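Local coordinates for protein LacI family transcription regulator (Bifidobacterium animalis subsp. lactis, PDB 4O5A) that probably represses transcription by binding operator DNA as a LacI-type dimer, under the control of a small effector held in its periplasmic-binding-protein-like core, at residues S163-G167 with L168-M172; I208-A211 with A212-I216; S301-I304 with L305-G308. One frame throughout, in Å; residues are numbered along the deposited sequence. Where two conformers were deposited one is given.

Interaction 1. Residues S163-G167 with L168-M172; sequences SLTSG and LPTLM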
ATOM      1  N   SER A 163      16.047  -3.936 -21.790  1.00 45.16           N
ATOM      2  CA  SER A 163      17.443  -3.521 -21.837  1.00 46.78           C
ATOM      3  C   SER A 163      18.243  -3.893 -20.581  1.00 45.18           C
ATOM      4  O   SER A 163      19.472  -3.874 -20.607  1.00 51.69           O
ATOM      5  CB  SER A 163      17.539  -2.016 -22.104  1.00 51.13           C
ATOM      6  OG  SER A 163      16.770  -1.283 -21.164  1.00 53.53           O
ATOM      7  N   LEU A 164      17.552  -4.236 -19.495  1.00 44.07           N
ATOM      8  CA  LEU A 164      18.209  -4.500 -18.214  1.00 48.74           C
ATOM      9  C   LEU A 164      18.284  -5.981 -17.846  1.00 45.79           C
ATOM     10  O   LEU A 164      18.817  -6.329 -16.790  1.00 48.03           O
ATOM     11  CB  LEU A 164      17.472  -3.780 -17.079  1.00 51.85           C
ATOM     12  CG  LEU A 164      17.126  -2.293 -17.175  1.00 55.57           C
ATOM     13  CD1 LEU A 164      16.288  -1.894 -15.966  1.00 54.58           C
ATOM     14  CD2 LEU A 164      18.369  -1.429 -17.264  1.00 54.13           C
ATOM     15  N   THR A 165      17.744  -6.853 -18.691  1.00 38.15           N
ATOM     16  CA  THR A 165      17.556  -8.249 -18.285  1.00 42.19           C
ATOM     17  C   THR A 165      18.471  -9.242 -18.996  1.00 48.32           C
ATOM     18  O   THR A 165      18.570 -10.401 -18.584  1.00 51.43           O
ATOM     19  CB  THR A 165      16.093  -8.691 -18.443  1.00 41.47           C
ATOM     20  OG1 THR A 165      15.675  -8.492 -19.799  1.00 39.34           O
ATOM     21  CG2 THR A 165      15.202  -7.885 -17.518  1.00 38.84           C
ATOM     22  N   SER A 166      19.110  -8.781 -20.066  1.00 45.27           N
ATOM     23  CA  SER A 166      20.137  -9.542 -20.774  1.00 52.84           C
ATOM     24  C   SER A 166      19.732 -10.970 -21.137  1.00 55.54           C
ATOM     25  O   SER A 166      20.417 -11.928 -20.776  1.00 55.17           O
ATOM     26  CB  SER A 166      21.444  -9.552 -19.973  1.00 57.39           C
ATOM     27  OG  SER A 166      22.450 -10.282 -20.652  1.00 65.64           O
ATOM     28  N   GLY A 167      18.620 -11.107 -21.850  1.00 57.78           N
ATOM     29  CA  GLY A 167      18.225 -12.397 -22.384  1.00 55.35           C
ATOM     30  C   GLY A 167      17.329 -13.233 -21.491  1.00 44.58           C
ATOM     31  O   GLY A 167      16.744 -14.206 -21.968  1.00 40.44           O
ATOM     32  N   LEU A 168      17.221 -12.874 -20.208  1.00 33.97           N
ATOM     33  CA  LEU A 168      16.337 -13.582 -19.289  1.00 32.05           C
ATOM     34  C   LEU A 168      14.879 -13.334 -19.664  1.00 32.58           C
ATOM     35  O   LEU A 168      14.549 -12.276 -20.203  1.00 33.76           O
ATOM     36  CB  LEU A 168      16.566 -13.117 -17.844  1.00 37.98           C
ATOM     37  CG  LEU A 168      17.899 -13.499 -17.197  1.00 43.80           C
ATOM     38  CD1 LEU A 168      17.982 -13.004 -15.769  1.00 39.08           C
ATOM     39  CD2 LEU A 168      18.077 -15.004 -17.244  1.00 43.40           C
ATOM     40  N   PRO A 169      14.000 -14.315 -19.393  1.00 28.61           N
ATOM     41  CA  PRO A 169      12.574 -14.111 -19.666  1.00 26.59           C
ATOM     42  C   PRO A 169      12.075 -12.850 -18.978  1.00 31.10           C
ATOM     43  O   PRO A 169      12.264 -12.698 -17.768  1.00 28.87           O
ATOM     44  CB  PRO A 169      11.925 -15.338 -19.023  1.00 29.59           C
ATOM     45  CG  PRO A 169      12.971 -16.413 -19.166  1.00 27.62           C
ATOM     46  CD  PRO A 169      14.291 -15.690 -18.948  1.00 33.02           C
ATOM     47  N   THR A 170      11.460 -11.951 -19.739  1.00 27.15           N
ATOM     48  CA  THR A 170      11.085 -10.656 -19.187  1.00 27.45           C
ATOM     49  C   THR A 170       9.636 -10.315 -19.486  1.00 26.38           C
ATOM     50  O   THR A 170       9.166 -10.493 -20.618  1.00 25.99           O
ATOM     51  CB  THR A 170      11.985  -9.556 -19.781  1.00 29.60           C
ATOM     52  OG1 THR A 170      13.362  -9.936 -19.648  1.00 33.00           O
ATOM     53  CG2 THR A 170      11.752  -8.212 -19.092  1.00 34.24           C
ATOM     54  N   LEU A 171       8.931  -9.818 -18.473  1.00 27.14           N
ATOM     55  CA  LEU A 171       7.653  -9.154 -18.696  1.00 26.47           C
ATOM     56  C   LEU A 171       7.988  -7.664 -18.805  1.00 28.06           C
ATOM     57  O   LEU A 171       8.365  -7.033 -17.811  1.00 30.29           O
ATOM     58  CB  LEU A 171       6.694  -9.440 -17.534  1.00 23.42           C
ATOM     59  CG  LEU A 171       5.292  -8.836 -17.594  1.00 24.13           C
ATOM     60  CD1 LEU A 171       4.579  -9.212 -18.887  1.00 28.18           C
ATOM     61  CD2 LEU A 171       4.488  -9.261 -16.364  1.00 27.88           C
HETATM   62  N   MSE A 172       7.884  -7.121 -20.017  1.00 26.39           N
HETATM   63  CA  MSE A 172       8.499  -5.838 -20.357  1.00 33.26           C
HETATM   64  C   MSE A 172       7.610  -4.632 -20.092  1.00 38.16           C
HETATM   65  O   MSE A 172       6.491  -4.551 -20.597  1.00 33.09           O
HETATM   66  CB  MSE A 172       8.882  -5.820 -21.835  1.00 35.84           C
HETATM   67  CG  MSE A 172       9.741  -6.988 -22.274  1.00 40.38           C
HETATM   68 SE   MSE A 172      10.097  -6.968 -24.185  0.52 39.26          SE
HETATM   69  CE  MSE A 172       8.276  -7.185 -24.850  1.00 53.12           C
TER
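T165 and T170 meet hydroxyl to hydroxyl across a tight local loop that links strand 156-160 to strand 170-172, its neighbour in the parallel sheet of the N-terminal subdomain. The two side chains approach tip to tip, with T165 OG1 2.7 Å from T170 OG1, and beside the hydroxyls the methyls pack, T165 CG2 lying 3.8 Å from T170 CG2. T170 OG1 donates back to L168 O, two residues earlier, at 2.7 Å, from above the carbonyl plane. For T165, OG1 stands between the backbone N and the carbonyl carbon (chi1 57°), where it lies near T170 OG1 and also hydrogen-bonds the carbonyl of S162. The two buried threonines thus tie the residues leading into the turn to those that follow it.

Between the two threonines the backbone reverses, closed by the hydrogen bond from L168 N to T165 O, 3.3 Å long and nearly straight at 163°, although the N-H comes from above the carbonyl plane. L168 then folds its side chain against that same oxygen, CB and CG each 3.5 Å from T165 O, and its side chain also packs on I145 and M148 of helix 143-149. S166, exposed at the corner, turns OG to K149 of that helix. Past the turn, T170 N bonds to the side chain of N326 and L171 packs on helix 304-320.

With S166 and G167 both at positive phi, T165 to L168 make a type I' beta turn. At G167 a side chain would jam against the preceding carbonyl oxygen, which calls for glycine at the third turn position. Here the turn serves a connection between adjacent parallel strands, not a hairpin.

Interaction 2. Residues I208-A211 with A212-I216; sequences IRDA and AFSEI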
ATOM      1  N   ILE A 208      16.312   5.311 -18.659  1.00 35.83           N
ATOM      2  CA  ILE A 208      15.324   5.093 -19.710  1.00 36.21           C
ATOM      3  C   ILE A 208      14.344   6.256 -19.723  1.00 32.91           C
ATOM      4  O   ILE A 208      14.035   6.825 -20.781  1.00 28.78           O
ATOM      5  CB  ILE A 208      14.509   3.802 -19.462  1.00 39.36           C
ATOM      6  CG1 ILE A 208      15.416   2.567 -19.508  1.00 47.01           C
ATOM      7  CG2 ILE A 208      13.353   3.698 -20.457  1.00 36.05           C
ATOM      8  CD1 ILE A 208      16.038   2.305 -20.858  1.00 50.55           C
ATOM      9  N   ARG A 209      13.856   6.610 -18.539  1.00 27.03           N
ATOM     10  CA  ARG A 209      12.896   7.690 -18.418  1.00 24.82           C
ATOM     11  C   ARG A 209      13.498   9.031 -18.801  1.00 27.86           C
ATOM     12  O   ARG A 209      12.860   9.809 -19.502  1.00 23.93           O
ATOM     13  CB  ARG A 209      12.317   7.751 -17.006  1.00 26.86           C
ATOM     14  CG  ARG A 209      11.517   6.507 -16.654  1.00 30.60           C
ATOM     15  CD  ARG A 209      10.926   6.588 -15.259  1.00 29.14           C
ATOM     16  NE  ARG A 209      10.056   5.439 -15.006  1.00 25.96           N
ATOM     17  CZ  ARG A 209       9.158   5.386 -14.030  1.00 25.32           C
ATOM     18  NH1 ARG A 209       9.018   6.415 -13.207  1.00 22.92           N
ATOM     19  NH2 ARG A 209       8.408   4.306 -13.882  1.00 28.59           N
ATOM     20  N   ASP A 210      14.717   9.295 -18.339  1.00 26.14           N
ATOM     21  CA  ASP A 210      15.356  10.579 -18.628  1.00 31.15           C
ATOM     22  C   ASP A 210      15.621  10.723 -20.115  1.00 27.23           C
ATOM     23  O   ASP A 210      15.410  11.798 -20.686  1.00 28.24           O
ATOM     24  CB  ASP A 210      16.655  10.754 -17.837  1.00 36.96           C
ATOM     25  CG  ASP A 210      17.390  12.037 -18.201  1.00 48.14           C
ATOM     26  OD1 ASP A 210      16.860  13.133 -17.918  1.00 47.66           O
ATOM     27  OD2 ASP A 210      18.498  11.955 -18.775  1.00 56.69           O
ATOM     28  N   ALA A 211      16.067   9.642 -20.756  1.00 25.57           N
ATOM     29  CA  ALA A 211      16.339   9.694 -22.189  1.00 31.47           C
ATOM     30  C   ALA A 211      15.064   9.973 -22.986  1.00 31.64           C
ATOM     31  O   ALA A 211      15.071  10.768 -23.929  1.00 25.91           O
ATOM     32  CB  ALA A 211      17.006   8.406 -22.668  1.00 31.93           C
ATOM     33  N   ALA A 212      13.974   9.314 -22.605  1.00 26.11           N
ATOM     34  CA  ALA A 212      12.691   9.524 -23.260  1.00 25.91           C
ATOM     35  C   ALA A 212      12.183  10.952 -23.069  1.00 21.69           C
ATOM     36  O   ALA A 212      11.769  11.595 -24.034  1.00 22.52           O
ATOM     37  CB  ALA A 212      11.655   8.510 -22.771  1.00 22.34           C
ATOM     38  N   PHE A 213      12.210  11.447 -21.838  1.00 25.13           N
ATOM     39  CA  PHE A 213      11.777  12.816 -21.580  1.00 22.95           C
ATOM     40  C   PHE A 213      12.625  13.850 -22.316  1.00 22.27           C
ATOM     41  O   PHE A 213      12.096  14.794 -22.898  1.00 22.95           O
ATOM     42  CB  PHE A 213      11.720  13.110 -20.071  1.00 19.27           C
ATOM     43  CG  PHE A 213      10.352  12.920 -19.490  1.00 20.32           C
ATOM     44  CD1 PHE A 213       9.865  11.649 -19.241  1.00 21.85           C
ATOM     45  CD2 PHE A 213       9.529  14.008 -19.244  1.00 24.65           C
ATOM     46  CE1 PHE A 213       8.588  11.464 -18.731  1.00 26.76           C
ATOM     47  CE2 PHE A 213       8.245  13.827 -18.742  1.00 27.43           C
ATOM     48  CZ  PHE A 213       7.781  12.551 -18.480  1.00 27.29           C
ATOM     49  N   SER A 214      13.937  13.672 -22.299  1.00 23.22           N
ATOM     50  CA  SER A 214      14.813  14.601 -22.992  1.00 28.14           C
ATOM     51  C   SER A 214      14.553  14.603 -24.493  1.00 29.10           C
ATOM     52  O   SER A 214      14.471  15.667 -25.103  1.00 27.69           O
ATOM     53  CB  SER A 214      16.282  14.285 -22.705  1.00 33.36           C
ATOM     54  OG  SER A 214      16.558  14.459 -21.328  1.00 34.96           O
ATOM     55  N   GLU A 215      14.417  13.428 -25.100  1.00 21.72           N
ATOM     56  CA  GLU A 215      14.241  13.380 -26.547  1.00 27.04           C
ATOM     57  C   GLU A 215      12.912  13.986 -26.986  1.00 25.48           C
ATOM     58  O   GLU A 215      12.859  14.790 -27.924  1.00 25.18           O
ATOM     59  CB  GLU A 215      14.335  11.950 -27.073  1.00 36.78           C
ATOM     60  CG  GLU A 215      14.006  11.855 -28.559  1.00 45.81           C
ATOM     61  CD  GLU A 215      13.898  10.429 -29.055  1.00 57.43           C
ATOM     62  OE1 GLU A 215      12.784   9.860 -28.991  1.00 58.55           O
ATOM     63  OE2 GLU A 215      14.925   9.884 -29.515  1.00 60.84           O
ATOM     64  N   ILE A 216      11.835  13.582 -26.321  1.00 25.59           N
ATOM     65  CA  ILE A 216      10.503  14.015 -26.721  1.00 29.15           C
ATOM     66  C   ILE A 216      10.315  15.508 -26.488  1.00 30.01           C
ATOM     67  O   ILE A 216       9.843  16.216 -27.375  1.00 26.25           O
ATOM     68  CB  ILE A 216       9.419  13.227 -25.987  1.00 25.64           C
ATOM     69  CG1 ILE A 216       9.500  11.753 -26.384  1.00 31.10           C
ATOM     70  CG2 ILE A 216       8.038  13.778 -26.301  1.00 26.19           C
ATOM     71  CD1 ILE A 216       8.660  10.857 -25.507  1.00 30.63           C
TER
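The F213 ring meets the preceding helical turn at its edge: R209 O lies near the ring plane, 3.5 Å from F213 CD1, and the same oxygen takes the backbone N-H of F213. The ring also makes a cation-pi contact with R196 and meets the Y224 ring with the planes at about 30°. R209 sends its guanidinium the other way, to a cation-pi contact with W284 and a salt bridge from NE to D175.

At the next residue, D210 O is gripped twice by S214. The backbone N reaches it at 2.9 Å and OG at 3.0 Å, the two donors coming from opposite faces of the carbonyl plane. S214 OG lies beside its own backbone N (chi1 -64°), which folds the hydroxyl back over the helix to that carbonyl. A212 N to I208 O and E215 N to A211 O continue the regular i to i-4 ladder.

All this lies on helix 206-219, the crossover of the beta-alpha-beta unit between strands 193-197 and 223-224. A212 packs on S179, I216 on I183 and F213 on both, all in helix 175-188, and through R196 and Y224 the F213 ring reaches the sheet side.

Interaction 3. Residues S301-I304 with L305-G308; sequences SRNI and LESG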
ATOM      1  N   SER A 301      -1.666   5.246 -15.291  1.00 18.83           N
ATOM      2  CA  SER A 301      -2.062   4.089 -14.505  1.00 18.65           C
ATOM      3  C   SER A 301      -1.527   2.821 -15.156  1.00 24.52           C
ATOM      4  O   SER A 301      -1.791   2.577 -16.322  1.00 24.22           O
ATOM      5  CB  SER A 301      -3.590   4.014 -14.444  1.00 25.19           C
ATOM      6  OG  SER A 301      -4.019   2.828 -13.787  1.00 26.79           O
ATOM      7  N   ARG A 302      -0.767   2.031 -14.403  1.00 22.97           N
ATOM      8  CA  ARG A 302      -0.306   0.725 -14.888  1.00 30.55           C
ATOM      9  C   ARG A 302      -1.282  -0.331 -14.407  1.00 25.83           C
ATOM     10  O   ARG A 302      -1.828  -0.232 -13.306  1.00 24.29           O
ATOM     11  CB  ARG A 302       1.098   0.399 -14.367  1.00 33.11           C
ATOM     12  CG  ARG A 302       2.234   0.849 -15.276  1.00 51.56           C
ATOM     13  CD  ARG A 302       3.613   0.508 -14.688  1.00 59.85           C
ATOM     14  NE  ARG A 302       3.827  -0.930 -14.513  1.00 63.70           N
ATOM     15  CZ  ARG A 302       4.117  -1.505 -13.349  1.00 67.60           C
ATOM     16  NH1 ARG A 302       4.235  -0.762 -12.256  1.00 70.42           N
ATOM     17  NH2 ARG A 302       4.293  -2.819 -13.278  1.00 65.88           N
ATOM     18  N   ASN A 303      -1.513  -1.342 -15.231  1.00 29.54           N
ATOM     19  CA  ASN A 303      -2.420  -2.405 -14.853  1.00 30.88           C
ATOM     20  C   ASN A 303      -1.635  -3.449 -14.063  1.00 27.81           C
ATOM     21  O   ASN A 303      -1.258  -4.492 -14.602  1.00 24.98           O
ATOM     22  CB  ASN A 303      -3.055  -3.029 -16.096  1.00 31.52           C
ATOM     23  CG  ASN A 303      -4.186  -3.983 -15.762  1.00 34.80           C
ATOM     24  OD1 ASN A 303      -4.347  -4.414 -14.611  1.00 30.77           O
ATOM     25  ND2 ASN A 303      -4.969  -4.338 -16.777  1.00 40.59           N
ATOM     26  N   ILE A 304      -1.381  -3.148 -12.791  1.00 25.02           N
ATOM     27  CA  ILE A 304      -0.531  -3.988 -11.954  1.00 25.18           C
ATOM     28  C   ILE A 304      -1.153  -5.341 -11.646  1.00 26.58           C
ATOM     29  O   ILE A 304      -0.449  -6.347 -11.577  1.00 23.46           O
ATOM     30  CB  ILE A 304      -0.219  -3.291 -10.632  1.00 24.30           C
ATOM     31  CG1 ILE A 304       0.390  -1.916 -10.910  1.00 32.12           C
ATOM     32  CG2 ILE A 304       0.746  -4.140  -9.807  1.00 22.42           C
ATOM     33  CD1 ILE A 304       0.344  -0.981  -9.702  1.00 36.12           C
ATOM     34  N   LEU A 305      -2.467  -5.364 -11.432  1.00 20.92           N
ATOM     35  CA  LEU A 305      -3.169  -6.628 -11.202  0.78 24.53           C
ATOM     36  C   LEU A 305      -2.929  -7.593 -12.352  1.00 28.51           C
ATOM     37  O   LEU A 305      -2.458  -8.715 -12.138  1.00 27.22           O
ATOM     38  CB  LEU A 305      -4.670  -6.404 -11.029  0.78 30.13           C
ATOM     39  CG  LEU A 305      -5.192  -5.991  -9.656  0.78 33.08           C
ATOM     40  CD1 LEU A 305      -6.676  -5.664  -9.753  0.78 35.95           C
ATOM     41  CD2 LEU A 305      -4.958  -7.127  -8.670  0.78 33.12           C
ATOM     42  N   GLU A 306      -3.229  -7.159 -13.573  1.00 24.42           N
ATOM     43  CA  GLU A 306      -3.039  -8.008 -14.741  1.00 24.53           C
ATOM     44  C   GLU A 306      -1.560  -8.320 -14.984  1.00 20.75           C
ATOM     45  O   GLU A 306      -1.229  -9.384 -15.509  1.00 23.19           O
ATOM     46  CB  GLU A 306      -3.684  -7.365 -15.974  1.00 28.61           C
ATOM     47  CG  GLU A 306      -3.696  -8.245 -17.206  1.00 44.84           C
ATOM     48  CD  GLU A 306      -4.292  -9.620 -16.948  1.00 54.86           C
ATOM     49  OE1 GLU A 306      -5.314  -9.710 -16.227  1.00 46.67           O
ATOM     50  OE2 GLU A 306      -3.734 -10.610 -17.476  1.00 52.42           O
ATOM     51  N   SER A 307      -0.671  -7.402 -14.605  1.00 21.00           N
ATOM     52  CA  SER A 307       0.766  -7.657 -14.749  1.00 24.12           C
ATOM     53  C   SER A 307       1.164  -8.830 -13.864  1.00 22.70           C
ATOM     54  O   SER A 307       1.915  -9.728 -14.273  1.00 21.45           O
ATOM     55  CB  SER A 307       1.584  -6.423 -14.361  1.00 25.99           C
ATOM     56  OG  SER A 307       1.589  -5.484 -15.422  1.00 30.85           O
ATOM     57  N   GLY A 308       0.638  -8.819 -12.652  1.00 20.36           N
ATOM     58  CA  GLY A 308       0.925  -9.867 -11.691  1.00 21.48           C
ATOM     59  C   GLY A 308       0.407 -11.183 -12.203  1.00 24.03           C
ATOM     60  O   GLY A 308       1.076 -12.201 -12.093  1.00 20.42           O
TER
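N303 grips the first turn of helix 304-320 with both its oxygens. Its side-chain OD1 accepts the N-H of E306 at 3.1 Å, a fairly straight bond (162°) whose donor stands well above the amide plane. The amide also packs on the base of the E306 side chain, ND2 lying 3.4 Å from E306 CB, and the amide and carboxylate planes are turned 75° apart. The backbone oxygen N303 O takes two donors from S307, the N at 3.0 Å and OG at 3.1 Å, the hydroxyl coming from above the carbonyl plane.

N303 is thus a helix N-cap, its CG anti to the backbone N (chi1 -170°) so that OD1 swings over the opening turn; it is also the centre of an inverse gamma turn, closed by a weak bond from I304 N to R302 O. Replacing it with an alanine would probably leave E306 N without its capping acceptor and uncover the flank of the E306 side chain. This short bend carries the chain out of strand 298-301, in the C-terminal subdomain's sheet, into a helix of the N-terminal one.

Next to the cap, I304 CG1 lies 4.1 Å above one face of the R302 guanidinium, toward its rim, and R302 NE is held by a salt bridge to E329. Further out, I304 packs on Y87 and on R90 and L91 of helix 88-99, while E306 and S307 touch P330.

Overall arrangement
The three contacts follow in series along the chain, and none nests in or crosses another. Interaction 1 comes first, closing the turn between two adjacent strands of the N-terminal parallel sheet; interaction 2 winds along one helix of the C-terminal subdomain; interaction 3 starts the helix by which the chain returns to the N-terminal one. S163 OG of interaction 1 packs on I208 CD1 of interaction 2, 3.7 Å away, joining the two subdomains, while L171 sets CD2 3.3 Å from S307 O of interaction 3. Interactions 2 and 3 do not touch, their nearest atoms about 6 Å apart. Interaction 1 therefore borders both others in this two-subdomain, periplasmic-binding-protein-like core.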